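Local coordinates for protein neural-cadherin (PDB 3UBF) that mediates calcium-dependent, preferentially homophilic adhesion between cells as a neural cadherin, here represented by three consecutive cadherin repeats of its ectodomain, at residues A[103-108]-A[133-138]; A[178-183]-A[200-205]; A[212-217]-A[288-293]; A[238-243]-A[292-297]. All coordinates share one frame; numbering follows the deposited sequence.

Interaction 1 (A[103-108]-A[133-138]). With ZN (zinc ion), chain G; ZN (zinc ion), chain B; CA (calcium ion), chain T; ZN (zinc ion), chain H.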
loop_
_atom_site.group_PDB
_atom_site.type_symbol
_atom_site.label_atom_id
_atom_site.label_comp_id
_atom_site.label_asym_id
_atom_site.label_seq_id
_atom_site.Cartn_x
_atom_site.Cartn_y
_atom_site.Cartn_z
ATOM N N PRO A 103 -6.779 -0.179 4.869
ATOM C CA PRO A 103 -5.592 -0.014 5.712
ATOM C C PRO A 103 -4.377 0.445 4.933
ATOM O O PRO A 103 -4.244 0.093 3.759
ATOM C CB PRO A 103 -5.344 -1.424 6.266
ATOM C CG PRO A 103 -6.643 -2.147 6.080
ATOM C CD PRO A 103 -7.199 -1.589 4.809
ATOM N N PRO A 104 -3.478 1.217 5.586
ATOM C CA PRO A 104 -2.210 1.549 4.955
ATOM C C PRO A 104 -1.373 0.307 4.688
ATOM O O PRO A 104 -1.573 -0.747 5.305
ATOM C CB PRO A 104 -1.516 2.444 5.988
ATOM C CG PRO A 104 -2.148 2.107 7.276
ATOM C CD PRO A 104 -3.561 1.736 6.963
ATOM N N TYR A 105 -0.456 0.436 3.742
ATOM C CA TYR A 105 0.484 -0.624 3.439
ATOM C C TYR A 105 1.818 0.037 3.185
ATOM O O TYR A 105 1.872 1.174 2.717
ATOM C CB TYR A 105 0.027 -1.428 2.222
ATOM C CG TYR A 105 -0.377 -0.571 1.060
ATOM C CD1 TYR A 105 0.516 -0.284 0.032
ATOM C CD2 TYR A 105 -1.654 -0.037 0.991
ATOM C CE1 TYR A 105 0.155 0.509 -1.024
ATOM C CE2 TYR A 105 -2.028 0.775 -0.062
ATOM C CZ TYR A 105 -1.123 1.041 -1.065
ATOM O OH TYR A 105 -1.528 1.842 -2.107
ATOM N N PHE A 106 2.892 -0.661 3.526
ATOM C CA PHE A 106 4.230 -0.168 3.239
ATOM C C PHE A 106 4.487 -0.180 1.742
ATOM O O PHE A 106 4.162 -1.161 1.055
ATOM C CB PHE A 106 5.265 -0.993 3.981
ATOM C CG PHE A 106 5.280 -0.736 5.468
ATOM C CD1 PHE A 106 4.802 -1.696 6.356
ATOM C CD2 PHE A 106 5.749 0.482 5.975
ATOM C CE1 PHE A 106 4.812 -1.463 7.711
ATOM C CE2 PHE A 106 5.752 0.735 7.335
ATOM C CZ PHE A 106 5.284 -0.234 8.210
ATOM N N ILE A 107 5.019 0.935 1.249
ATOM C CA ILE A 107 5.482 1.052 -0.139
ATOM C C ILE A 107 7.001 0.945 -0.290
ATOM O O ILE A 107 7.512 0.944 -1.409
ATOM C CB ILE A 107 4.926 2.320 -0.868
ATOM C CG1 ILE A 107 5.448 3.605 -0.235
ATOM C CG2 ILE A 107 3.408 2.303 -0.851
ATOM C CD1 ILE A 107 5.066 4.875 -0.996
ATOM N N ASN A 108 7.720 0.841 0.821
ATOM C CA ASN A 108 9.153 0.469 0.765
ATOM C C ASN A 108 9.416 -0.721 -0.149
ATOM O O ASN A 108 8.770 -1.768 -0.029
ATOM C CB ASN A 108 9.694 0.160 2.152
ATOM C CG ASN A 108 9.689 1.370 3.049
ATOM O OD1 ASN A 108 8.747 1.571 3.820
ATOM N ND2 ASN A 108 10.721 2.206 2.938
ATOM N N ARG A 133 1.532 3.989 2.690
ATOM C CA ARG A 133 0.511 4.746 2.002
ATOM C C ARG A 133 -0.836 4.320 2.543
ATOM O O ARG A 133 -1.121 3.121 2.636
ATOM C CB ARG A 133 0.586 4.458 0.506
ATOM C CG ARG A 133 -0.468 5.134 -0.335
ATOM C CD ARG A 133 -0.363 4.653 -1.783
ATOM N NE ARG A 133 0.874 5.106 -2.426
ATOM C CZ ARG A 133 1.477 4.480 -3.440
ATOM N NH1 ARG A 133 2.598 4.979 -3.961
ATOM N NH2 ARG A 133 0.968 3.351 -3.923
ATOM N N ASP A 134 -1.644 5.300 2.928
ATOM C CA ASP A 134 -3.049 5.078 3.239
ATOM C C ASP A 134 -3.806 5.403 1.966
ATOM O O ASP A 134 -3.713 6.522 1.465
ATOM C CB ASP A 134 -3.513 5.968 4.402
ATOM C CG ASP A 134 -4.859 5.540 4.982
ATOM O OD1 ASP A 134 -5.828 5.337 4.222
ATOM O OD2 ASP A 134 -4.966 5.425 6.221
ATOM N N PRO A 135 -4.536 4.411 1.414
ATOM C CA PRO A 135 -5.344 4.683 0.214
ATOM C C PRO A 135 -6.353 5.795 0.459
ATOM O O PRO A 135 -6.809 6.427 -0.501
ATOM C CB PRO A 135 -6.045 3.342 -0.081
ATOM C CG PRO A 135 -5.858 2.502 1.141
ATOM C CD PRO A 135 -4.571 2.983 1.786
ATOM N N ASP A 136 -6.692 6.034 1.729
ATOM C CA ASP A 136 -7.474 7.215 2.090
ATOM C C ASP A 136 -6.606 8.465 2.248
ATOM O O ASP A 136 -5.819 8.611 3.188
ATOM C CB ASP A 136 -8.335 6.980 3.336
ATOM C CG ASP A 136 -9.492 7.963 3.432
ATOM O OD1 ASP A 136 -9.338 9.123 2.984
ATOM O OD2 ASP A 136 -10.559 7.583 3.952
ATOM N N THR A 137 -6.786 9.364 1.298
ATOM C CA THR A 137 -6.081 10.636 1.197
ATOM C C THR A 137 -6.264 11.559 2.408
ATOM O O THR A 137 -5.460 12.451 2.642
ATOM C CB THR A 137 -6.541 11.308 -0.118
ATOM O OG1 THR A 137 -5.568 11.029 -1.129
ATOM C CG2 THR A 137 -6.773 12.827 0.006
ATOM N N ASP A 138 -7.310 11.299 3.184
ATOM C CA ASP A 138 -7.732 12.169 4.273
ATOM C C ASP A 138 -7.252 11.674 5.638
ATOM O O ASP A 138 -7.690 12.170 6.674
ATOM C CB ASP A 138 -9.268 12.265 4.265
ATOM C CG ASP A 138 -9.761 13.632 4.644
ATOM O OD1 ASP A 138 -8.907 14.529 4.830
ATOM O OD2 ASP A 138 -11.002 13.823 4.752
HETATM ZN ZN ZN G . -6.455 4.984 6.863
HETATM ZN ZN ZN B . -11.910 8.911 4.561
HETATM CA CA CA T . -12.892 11.970 3.996
HETATM ZN ZN ZN H . -11.564 15.836 5.393
HETATM O O HOH W 1 -12.305 9.644 3.232
HETATM O O HOH W 2 -11.292 16.131 3.318
HETATM O O HOH W 3 -11.232 15.717 7.149
HETATM O O HOH W 4 -13.341 13.291 2.194
#
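The carbonyl oxygen Arg133 O is gripped by two neighbours from 103-108: it accepts the amide Tyr105 N at 3.0 Å and meets the C-H of Pro104 CA at the same separation. It also lies above one face of the Tyr105 ring, toward the rim. Arg133 N returns a straighter bond to Tyr105 O (2.8 Å, 166°), completing an antiparallel hydrogen-bonded pair. The ring can cover this carbonyl because Tyr105 CG sits between its backbone N and carbonyl carbon (chi1 48°), a crowded position. The two side chains then run side by side, ring and guanidinium planes 86° apart, and Tyr105 OH comes to the guanidinium edge, where Arg133 NH2 gives it a weak bond of 3.4 Å. Ile107 CG2 packs over the centre of the guanidinium face, 3.9 Å from Arg133 CZ. With an alanine in place of Tyr105, the guanidinium edge would probably lose its acceptor and be freer to turn, while Arg133 O would lose the ring face beside it. In cadherin terms, the short strand 105-106 begins the second repeat and pairs with the end of strand 126-133, which leads into the metal-binding Asp-X-Asp loop at the junction with the first repeat. Two successive Asx turns shape that loop: Asp134 OD1 accepts Asp136 N (2.7 Å) and Asp136 OD1 accepts Asp138 N (3.0 Å). Their other carboxylate oxygens face metals: Asp134 OD2 shares a zinc ion with His139 and Asp185, and Asp136 OD2 another with Glu61 and Asp98. Asp138 OD2 bridges calcium, 2.8 Å away, and a third zinc ion.

Interaction 2 (A[178-183]-A[200-205]). With ZN (zinc ion), chain J.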
loop_
_atom_site.group_PDB
_atom_site.type_symbol
_atom_site.label_atom_id
_atom_site.label_comp_id
_atom_site.label_asym_id
_atom_site.label_seq_id
_atom_site.Cartn_x
_atom_site.Cartn_y
_atom_site.Cartn_z
ATOM N N VAL A 178 17.491 -5.872 14.158
ATOM C CA VAL A 178 16.133 -6.074 13.688
ATOM C C VAL A 178 15.127 -5.190 14.418
ATOM O O VAL A 178 15.049 -5.194 15.638
ATOM C CB VAL A 178 15.703 -7.573 13.781
ATOM C CG1 VAL A 178 14.263 -7.757 13.341
ATOM C CG2 VAL A 178 16.614 -8.453 12.944
ATOM N N LEU A 179 14.357 -4.428 13.659
ATOM C CA LEU A 179 13.187 -3.762 14.210
ATOM C C LEU A 179 11.954 -4.285 13.516
ATOM O O LEU A 179 11.953 -4.465 12.294
ATOM C CB LEU A 179 13.247 -2.266 13.964
ATOM C CG LEU A 179 14.404 -1.448 14.495
ATOM C CD1 LEU A 179 14.197 -0.032 14.004
ATOM C CD2 LEU A 179 14.380 -1.510 16.004
ATOM N N TYR A 180 10.908 -4.530 14.294
ATOM C CA TYR A 180 9.577 -4.718 13.726
ATOM C C TYR A 180 8.849 -3.388 13.792
ATOM O O TYR A 180 8.791 -2.757 14.849
ATOM C CB TYR A 180 8.808 -5.836 14.431
ATOM C CG TYR A 180 9.314 -7.201 14.047
ATOM C CD1 TYR A 180 10.477 -7.715 14.620
ATOM C CD2 TYR A 180 8.649 -7.969 13.097
ATOM C CE1 TYR A 180 10.958 -8.957 14.260
ATOM C CE2 TYR A 180 9.120 -9.227 12.735
ATOM C CZ TYR A 180 10.274 -9.706 13.317
ATOM O OH TYR A 180 10.759 -10.940 12.976
ATOM N N VAL A 181 8.344 -2.950 12.646
ATOM C CA VAL A 181 7.814 -1.604 12.491
ATOM C C VAL A 181 6.391 -1.680 11.964
ATOM O O VAL A 181 5.986 -2.683 11.367
ATOM C CB VAL A 181 8.672 -0.779 11.517
ATOM C CG1 VAL A 181 10.062 -0.484 12.110
ATOM C CG2 VAL A 181 8.797 -1.502 10.169
ATOM N N LYS A 182 5.631 -0.616 12.179
ATOM C CA LYS A 182 4.217 -0.622 11.881
ATOM C C LYS A 182 3.858 0.823 11.637
ATOM O O LYS A 182 4.463 1.718 12.230
ATOM C CB LYS A 182 3.481 -1.136 13.111
ATOM C CG LYS A 182 2.044 -1.572 12.947
ATOM C CD LYS A 182 1.500 -1.888 14.346
ATOM C CE LYS A 182 0.044 -2.283 14.344
ATOM N NZ LYS A 182 -0.143 -3.699 13.913
ATOM N N ALA A 183 2.900 1.055 10.749
ATOM C CA ALA A 183 2.334 2.385 10.589
ATOM C C ALA A 183 0.860 2.284 10.920
ATOM O O ALA A 183 0.176 1.367 10.469
ATOM C CB ALA A 183 2.539 2.907 9.194
ATOM N N GLU A 200 2.931 -5.641 10.698
ATOM C CA GLU A 200 4.150 -5.405 11.448
ATOM C C GLU A 200 5.279 -6.009 10.650
ATOM O O GLU A 200 5.482 -7.226 10.681
ATOM C CB GLU A 200 4.056 -6.043 12.827
ATOM C CG GLU A 200 2.825 -5.574 13.573
ATOM C CD GLU A 200 2.655 -6.225 14.911
ATOM O OE1 GLU A 200 3.448 -7.126 15.255
ATOM O OE2 GLU A 200 1.705 -5.833 15.631
ATOM N N GLU A 201 5.983 -5.160 9.911
ATOM C CA GLU A 201 7.058 -5.589 9.029
ATOM C C GLU A 201 8.405 -5.656 9.725
ATOM O O GLU A 201 8.686 -4.900 10.661
ATOM C CB GLU A 201 7.181 -4.654 7.815
ATOM C CG GLU A 201 6.270 -5.008 6.639
ATOM C CD GLU A 201 6.603 -6.338 5.968
ATOM O OE1 GLU A 201 7.638 -6.975 6.287
ATOM O OE2 GLU A 201 5.806 -6.764 5.119
ATOM N N ARG A 202 9.253 -6.537 9.221
ATOM C CA ARG A 202 10.587 -6.718 9.753
ATOM C C ARG A 202 11.607 -5.911 8.969
ATOM O O ARG A 202 11.776 -6.103 7.766
ATOM C CB ARG A 202 10.960 -8.189 9.707
ATOM C CG ARG A 202 12.282 -8.507 10.323
ATOM C CD ARG A 202 12.480 -9.969 10.218
ATOM N NE ARG A 202 13.713 -10.444 10.834
ATOM C CZ ARG A 202 14.897 -10.491 10.229
ATOM N NH1 ARG A 202 15.038 -10.042 8.984
ATOM N NH2 ARG A 202 15.945 -10.982 10.884
ATOM N N LEU A 203 12.294 -5.027 9.686
ATOM C CA LEU A 203 13.376 -4.226 9.138
ATOM C C LEU A 203 14.705 -4.783 9.646
ATOM O O LEU A 203 14.966 -4.859 10.866
ATOM C CB LEU A 203 13.198 -2.740 9.480
ATOM C CG LEU A 203 14.374 -1.782 9.217
ATOM C CD1 LEU A 203 14.857 -1.842 7.773
ATOM C CD2 LEU A 203 14.022 -0.360 9.596
ATOM N N SER A 204 15.519 -5.185 8.677
ATOM C CA SER A 204 16.823 -5.762 8.908
ATOM C C SER A 204 17.882 -4.724 8.577
ATOM O O SER A 204 17.976 -4.278 7.431
ATOM C CB SER A 204 17.014 -6.991 8.012
ATOM O OG SER A 204 18.394 -7.197 7.761
ATOM N N ILE A 205 18.664 -4.339 9.585
ATOM C CA ILE A 205 19.755 -3.383 9.414
ATOM C C ILE A 205 21.054 -4.110 9.732
ATOM O O ILE A 205 21.210 -4.654 10.819
ATOM C CB ILE A 205 19.572 -2.162 10.341
ATOM C CG1 ILE A 205 18.190 -1.532 10.129
ATOM C CG2 ILE A 205 20.667 -1.139 10.108
ATOM C CD1 ILE A 205 17.750 -0.608 11.235
HETATM ZN ZN ZN J . 0.948 -7.426 16.896
HETATM O O HOH W 5 13.691 -11.633 13.781
HETATM O O HOH W 6 -1.368 -8.162 16.360
#
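Glu200, Arg202 and Leu203 give up the most surface to strand 178-183, and each meets it differently. Arg202 lays its extended chain across the ring of Tyr180. With CG anti to the backbone N (chi1 -176°), the methylenes pass over one face, CG toward the rim and CB in an off-centre CH-pi contact 4.2 Å from the centroid. The guanidinium is turned 76° from the ring and has Tyr180 OH at its edge, where one water joins Arg202 NE to that hydroxyl. Val178 flanks the group from farther along the strand, its CG2 3.3 Å from Arg202 NH2, and a salt bridge to Glu176 supplies the main polar partner of the guanidinium. These strands, 176-185 and 201-207, are the antiparallel F and G strands of the second cadherin repeat's Greek-key sandwich. Leu203 sits on the other face of the sheet, which looks into the core: its N bonds Leu179 O at 2.7 Å, its O accepts Leu179 N at 2.9 Å, and its side chain packs loosely beside Leu179, near Phe128 of the facing sheet. Val181 and Glu201 repeat the paired backbone bonds, and Val181 CG2 rests 3.4 Å from Glu201 O. At the strand entrance, Glu200 OE2 takes a weak salt-bridge bond of 3.3 Å from Lys182 NZ while also binding a zinc ion at 2.2 Å, so ammonium and metal probably share its negative charge.

Interaction 3 (A[212-217]-A[288-293])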
loop_
_atom_site.group_PDB
_atom_site.type_symbol
_atom_site.label_atom_id
_atom_site.label_comp_id
_atom_site.label_asym_id
_atom_site.label_seq_id
_atom_site.Cartn_x
_atom_site.Cartn_y
_atom_site.Cartn_z
ATOM N N PRO A 212 23.557 -7.545 -2.206
ATOM C CA PRO A 212 22.502 -6.903 -2.974
ATOM C C PRO A 212 21.184 -7.598 -2.727
ATOM O O PRO A 212 21.170 -8.803 -2.431
ATOM C CB PRO A 212 22.916 -7.155 -4.431
ATOM C CG PRO A 212 24.333 -7.504 -4.392
ATOM C CD PRO A 212 24.547 -8.185 -3.088
ATOM N N GLN A 213 20.097 -6.836 -2.828
ATOM C CA GLN A 213 18.759 -7.384 -2.736
ATOM C C GLN A 213 18.021 -7.092 -4.030
ATOM O O GLN A 213 17.991 -5.950 -4.516
ATOM C CB GLN A 213 18.002 -6.789 -1.558
ATOM C CG GLN A 213 16.615 -7.370 -1.337
ATOM C CD GLN A 213 15.905 -6.713 -0.172
ATOM O OE1 GLN A 213 16.257 -5.606 0.237
ATOM N NE2 GLN A 213 14.910 -7.388 0.373
ATOM N N PHE A 214 17.430 -8.143 -4.583
ATOM C CA PHE A 214 16.642 -8.021 -5.787
ATOM C C PHE A 214 15.337 -7.320 -5.463
ATOM O O PHE A 214 14.834 -7.428 -4.344
ATOM C CB PHE A 214 16.402 -9.397 -6.403
ATOM C CG PHE A 214 17.583 -9.935 -7.159
ATOM C CD1 PHE A 214 18.397 -10.910 -6.596
ATOM C CD2 PHE A 214 17.883 -9.465 -8.437
ATOM C CE1 PHE A 214 19.507 -11.421 -7.296
ATOM C CE2 PHE A 214 19.000 -9.965 -9.151
ATOM C CZ PHE A 214 19.807 -10.947 -8.582
ATOM N N TYR A 215 14.801 -6.589 -6.437
ATOM C CA TYR A 215 13.538 -5.854 -6.261
ATOM C C TYR A 215 12.308 -6.755 -6.237
ATOM O O TYR A 215 11.226 -6.323 -5.852
ATOM C CB TYR A 215 13.416 -4.710 -7.275
ATOM C CG TYR A 215 14.055 -3.450 -6.750
ATOM C CD1 TYR A 215 15.382 -3.138 -7.052
ATOM C CD2 TYR A 215 13.350 -2.590 -5.902
ATOM C CE1 TYR A 215 15.978 -2.002 -6.548
ATOM C CE2 TYR A 215 13.936 -1.452 -5.395
ATOM C CZ TYR A 215 15.256 -1.163 -5.718
ATOM O OH TYR A 215 15.857 -0.024 -5.208
ATOM N N MET A 216 12.484 -8.014 -6.631
ATOM C CA MET A 216 11.463 -9.047 -6.425
ATOM C C MET A 216 12.128 -10.305 -5.834
ATOM O O MET A 216 13.262 -10.637 -6.212
ATOM C CB MET A 216 10.790 -9.423 -7.743
ATOM C CG MET A 216 10.468 -8.261 -8.645
ATOM S SD MET A 216 8.733 -8.047 -8.864
ATOM C CE MET A 216 8.263 -9.695 -9.399
ATOM N N PRO A 217 11.425 -11.023 -4.931
ATOM C CA PRO A 217 11.997 -12.233 -4.359
ATOM C C PRO A 217 12.086 -13.380 -5.372
ATOM O O PRO A 217 12.876 -14.309 -5.183
ATOM C CB PRO A 217 11.027 -12.569 -3.235
ATOM C CG PRO A 217 9.733 -12.040 -3.714
ATOM C CD PRO A 217 10.067 -10.772 -4.419
ATOM N N LEU A 288 15.704 -20.440 -14.571
ATOM C CA LEU A 288 16.963 -19.743 -14.691
ATOM C C LEU A 288 17.309 -19.131 -13.352
ATOM O O LEU A 288 16.425 -18.866 -12.529
ATOM C CB LEU A 288 16.858 -18.651 -15.759
ATOM C CG LEU A 288 16.303 -19.074 -17.132
ATOM C CD1 LEU A 288 15.773 -17.871 -17.898
ATOM C CD2 LEU A 288 17.356 -19.821 -17.960
ATOM N N ILE A 289 18.597 -18.930 -13.119
ATOM C CA ILE A 289 19.026 -18.218 -11.943
ATOM C C ILE A 289 19.801 -17.003 -12.397
ATOM O O ILE A 289 20.801 -17.119 -13.131
ATOM C CB ILE A 289 19.881 -19.081 -11.001
ATOM C CG1 ILE A 289 19.064 -20.245 -10.457
ATOM C CG2 ILE A 289 20.400 -18.236 -9.838
ATOM C CD1 ILE A 289 19.870 -21.227 -9.609
ATOM N N VAL A 290 19.321 -15.839 -11.968
ATOM C CA VAL A 290 20.050 -14.596 -12.151
ATOM C C VAL A 290 20.884 -14.297 -10.909
ATOM O O VAL A 290 20.400 -14.389 -9.769
ATOM C CB VAL A 290 19.115 -13.408 -12.482
ATOM C CG1 VAL A 290 19.938 -12.108 -12.644
ATOM C CG2 VAL A 290 18.315 -13.703 -13.756
ATOM N N THR A 291 22.143 -13.952 -11.135
ATOM C CA THR A 291 23.016 -13.538 -10.050
ATOM C C THR A 291 23.349 -12.059 -10.188
ATOM O O THR A 291 23.652 -11.592 -11.283
ATOM C CB THR A 291 24.278 -14.396 -10.013
ATOM O OG1 THR A 291 23.888 -15.767 -9.913
ATOM C CG2 THR A 291 25.170 -14.037 -8.808
ATOM N N ALA A 292 23.238 -11.331 -9.073
ATOM C CA ALA A 292 23.721 -9.951 -8.967
ATOM C C ALA A 292 25.049 -9.929 -8.217
ATOM O O ALA A 292 25.131 -10.367 -7.076
ATOM C CB ALA A 292 22.706 -9.065 -8.261
ATOM N N THR A 293 26.081 -9.398 -8.857
ATOM C CA THR A 293 27.411 -9.377 -8.275
ATOM C C THR A 293 27.920 -7.954 -8.153
ATOM O O THR A 293 27.896 -7.194 -9.114
ATOM C CB THR A 293 28.377 -10.213 -9.124
ATOM O OG1 THR A 293 27.817 -11.519 -9.301
ATOM C CG2 THR A 293 29.740 -10.335 -8.463
#
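Phe214, on the short first strand of the third cadherin repeat, and Pro212 just before it reach across the interior of the beta-sandwich to strand 285-294, which belongs to the facing sheet. All the direct contact is packing, with no hydrogen bond between the two segments. Among the apolar side chains, Ala292 CB is the common target: Phe214 CZ presses on it at 3.5 Å, and Pro212 CB approaches it at 4.3 Å. Phe214 CE2 lies 4.2 Å from Val290 CG1, so the far end of the ring spans two inward-facing residues of the same strand. Phe214 CG stands anti to its own carbonyl carbon (chi1 -78°), which directs the ring into the core, where Ile236, Ala238 and Val303 complete its surroundings. A second group of contacts sets side chains against backbone. The ring meets the peptide after Thr291 with its edge, CZ being 3.5 Å from Ala292 N and 3.7 Å from Val290 O. Replacing Phe214 with an alanine is likely to open a gap between the sheets and to leave Ala292 CB and Val290 CG1 without their aromatic partner. Polar bonds of 212-217 to neighbouring strands include the backbone pairing of Gln213 with Lys239 and Pro212 O accepting from Thr301 OG1. At the end of the sandwich near the second repeat, Pro212 turns the CG of its ring to Ala292 O, 4.0 Å away.

Interaction 4 (A[238-243]-A[292-297]). With ZN (zinc ion), chain E.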
loop_
_atom_site.group_PDB
_atom_site.type_symbol
_atom_site.label_atom_id
_atom_site.label_comp_id
_atom_site.label_asym_id
_atom_site.label_seq_id
_atom_site.Cartn_x
_atom_site.Cartn_y
_atom_site.Cartn_z
ATOM N N ALA A 238 18.650 -5.351 -8.913
ATOM C CA ALA A 238 19.020 -5.558 -7.530
ATOM C C ALA A 238 19.528 -4.251 -6.962
ATOM O O ALA A 238 20.113 -3.429 -7.669
ATOM C CB ALA A 238 20.050 -6.650 -7.398
ATOM N N LYS A 239 19.263 -4.049 -5.682
ATOM C CA LYS A 239 19.656 -2.842 -5.013
ATOM C C LYS A 239 20.996 -3.131 -4.378
ATOM O O LYS A 239 21.169 -4.159 -3.719
ATOM C CB LYS A 239 18.624 -2.488 -3.949
ATOM C CG LYS A 239 19.002 -1.308 -3.107
ATOM C CD LYS A 239 17.972 -1.042 -2.059
ATOM C CE LYS A 239 18.384 0.150 -1.263
ATOM N NZ LYS A 239 17.206 0.769 -0.618
ATOM N N SER A 240 21.952 -2.236 -4.596
ATOM C CA SER A 240 23.226 -2.332 -3.924
ATOM C C SER A 240 23.188 -1.408 -2.722
ATOM O O SER A 240 23.026 -0.189 -2.870
ATOM C CB SER A 240 24.367 -1.949 -4.870
ATOM O OG SER A 240 25.565 -1.745 -4.148
ATOM N N PHE A 241 23.347 -1.980 -1.537
ATOM C CA PHE A 241 23.321 -1.181 -0.311
ATOM C C PHE A 241 24.561 -0.323 -0.106
ATOM O O PHE A 241 24.541 0.631 0.677
ATOM C CB PHE A 241 23.027 -2.067 0.891
ATOM C CG PHE A 241 21.713 -2.732 0.788
ATOM C CD1 PHE A 241 21.608 -4.000 0.221
ATOM C CD2 PHE A 241 20.555 -2.062 1.173
ATOM C CE1 PHE A 241 20.387 -4.604 0.085
ATOM C CE2 PHE A 241 19.317 -2.666 1.042
ATOM C CZ PHE A 241 19.229 -3.928 0.494
ATOM N N ALA A 242 25.627 -0.661 -0.825
ATOM C CA ALA A 242 26.846 0.141 -0.845
ATOM C C ALA A 242 26.812 1.111 -2.018
ATOM O O ALA A 242 27.784 1.791 -2.299
ATOM C CB ALA A 242 28.054 -0.765 -0.944
ATOM N N ASP A 243 25.681 1.141 -2.710
ATOM C CA ASP A 243 25.478 1.990 -3.884
ATOM C C ASP A 243 26.570 1.781 -4.937
ATOM O O ASP A 243 27.003 2.716 -5.623
ATOM C CB ASP A 243 25.351 3.457 -3.467
ATOM C CG ASP A 243 24.438 4.231 -4.372
ATOM O OD1 ASP A 243 23.609 3.588 -5.069
ATOM O OD2 ASP A 243 24.550 5.484 -4.388
ATOM N N ALA A 292 23.238 -11.331 -9.073
ATOM C CA ALA A 292 23.721 -9.951 -8.967
ATOM C C ALA A 292 25.049 -9.929 -8.217
ATOM O O ALA A 292 25.131 -10.367 -7.076
ATOM C CB ALA A 292 22.706 -9.065 -8.261
ATOM N N THR A 293 26.081 -9.398 -8.857
ATOM C CA THR A 293 27.411 -9.377 -8.275
ATOM C C THR A 293 27.920 -7.954 -8.153
ATOM O O THR A 293 27.896 -7.194 -9.114
ATOM C CB THR A 293 28.377 -10.213 -9.124
ATOM O OG1 THR A 293 27.817 -11.519 -9.301
ATOM C CG2 THR A 293 29.740 -10.335 -8.463
ATOM N N GLU A 294 28.356 -7.599 -6.948
ATOM C CA GLU A 294 29.063 -6.348 -6.710
ATOM C C GLU A 294 30.534 -6.570 -6.990
ATOM O O GLU A 294 31.106 -7.565 -6.550
ATOM C CB GLU A 294 28.886 -5.894 -5.262
ATOM C CG GLU A 294 27.495 -5.381 -4.929
ATOM C CD GLU A 294 27.406 -4.738 -3.549
ATOM O OE1 GLU A 294 28.260 -5.028 -2.682
ATOM O OE2 GLU A 294 26.462 -3.945 -3.333
ATOM N N ASP A 295 31.146 -5.660 -7.741
ATOM C CA ASP A 295 32.611 -5.638 -7.852
ATOM C C ASP A 295 33.115 -4.729 -6.741
ATOM O O ASP A 295 34.276 -4.304 -6.742
ATOM C CB ASP A 295 33.075 -5.134 -9.222
ATOM C CG ASP A 295 33.964 -6.141 -9.948
ATOM O OD1 ASP A 295 33.417 -7.159 -10.439
ATOM O OD2 ASP A 295 35.194 -5.909 -10.044
ATOM N N SER A 296 32.211 -4.434 -5.802
ATOM C CA SER A 296 32.527 -3.720 -4.565
ATOM C C SER A 296 33.302 -4.646 -3.622
ATOM O O SER A 296 33.678 -4.253 -2.509
ATOM C CB SER A 296 31.236 -3.233 -3.893
ATOM O OG SER A 296 31.483 -2.150 -3.002
ATOM N N GLY A 297 33.538 -5.873 -4.094
ATOM C CA GLY A 297 34.235 -6.909 -3.334
ATOM C C GLY A 297 33.268 -8.006 -2.910
ATOM O O GLY A 297 32.385 -7.778 -2.073
HETATM ZN ZN ZN E . 23.192 7.251 -5.701
HETATM O O HOH W 7 24.547 -4.444 -1.496
HETATM O O HOH W 8 22.308 5.431 -6.336
#
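Ser240 OG donates to Glu294 OE2 over only 2.5 Å, the one direct hydrogen bond of this contact. The hydroxyl comes to the anti side of the carboxylate, 34° out of its plane; chi1 of 167°, opposite the backbone N, swings it across toward the facing segment. It is gripped from its own side as well, by Arg244 N. On the strand side of this bond the packing is close and apolar: Ala238 CB meets Ala292 CB at 3.7 Å, with Ile246 and Phe214 nearby. The two segments leave opposite sheets of the third cadherin repeat's beta-sandwich side by side, only 12° apart in direction, at the end that faces the second repeat. Ser240 and Ala242 probably replace the two aspartates of the preceding repeat's Asp-X-Asp motif, which fits the class of calcium-free interdomain linkers described for this protein. Toward solvent the contact thins. One water links Phe241 N to Glu294 OE2, 2.7 Å from each, so that the oxygen receives two donors. Farther out, Ala242 CB and Ser296 OG come no nearer than 4.2 Å. A type I turn from Ser240 to Asp243, closed by Asp243 N on Ser240 O, then carries Asp243 away from 292-297, and its OD2 meets a zinc ion at 2.6 Å.

In the fold
Interactions 1 and 2 belong to the second cadherin repeat and adjoin one another, although their centres are about 17 Å apart: Phe106 CD1 packs on Glu201 CG at 3.6 Å and Phe106 CZ on Lys182 CA at 3.8 Å. Interaction 1 continues into metal sites, several of them, the calcium included, completed by residues of the first repeat. Interactions 3 and 4 lie in the third repeat, with centres about 11 Å apart; they share Ala292 and meet where Gln213 O approaches Lys239 N at 2.6 Å, a probable hydrogen bond. Between the two groups nothing touches: interactions 2 and 4 approach to about 7 Å at their nearest atoms, across the junction of the second and third repeats.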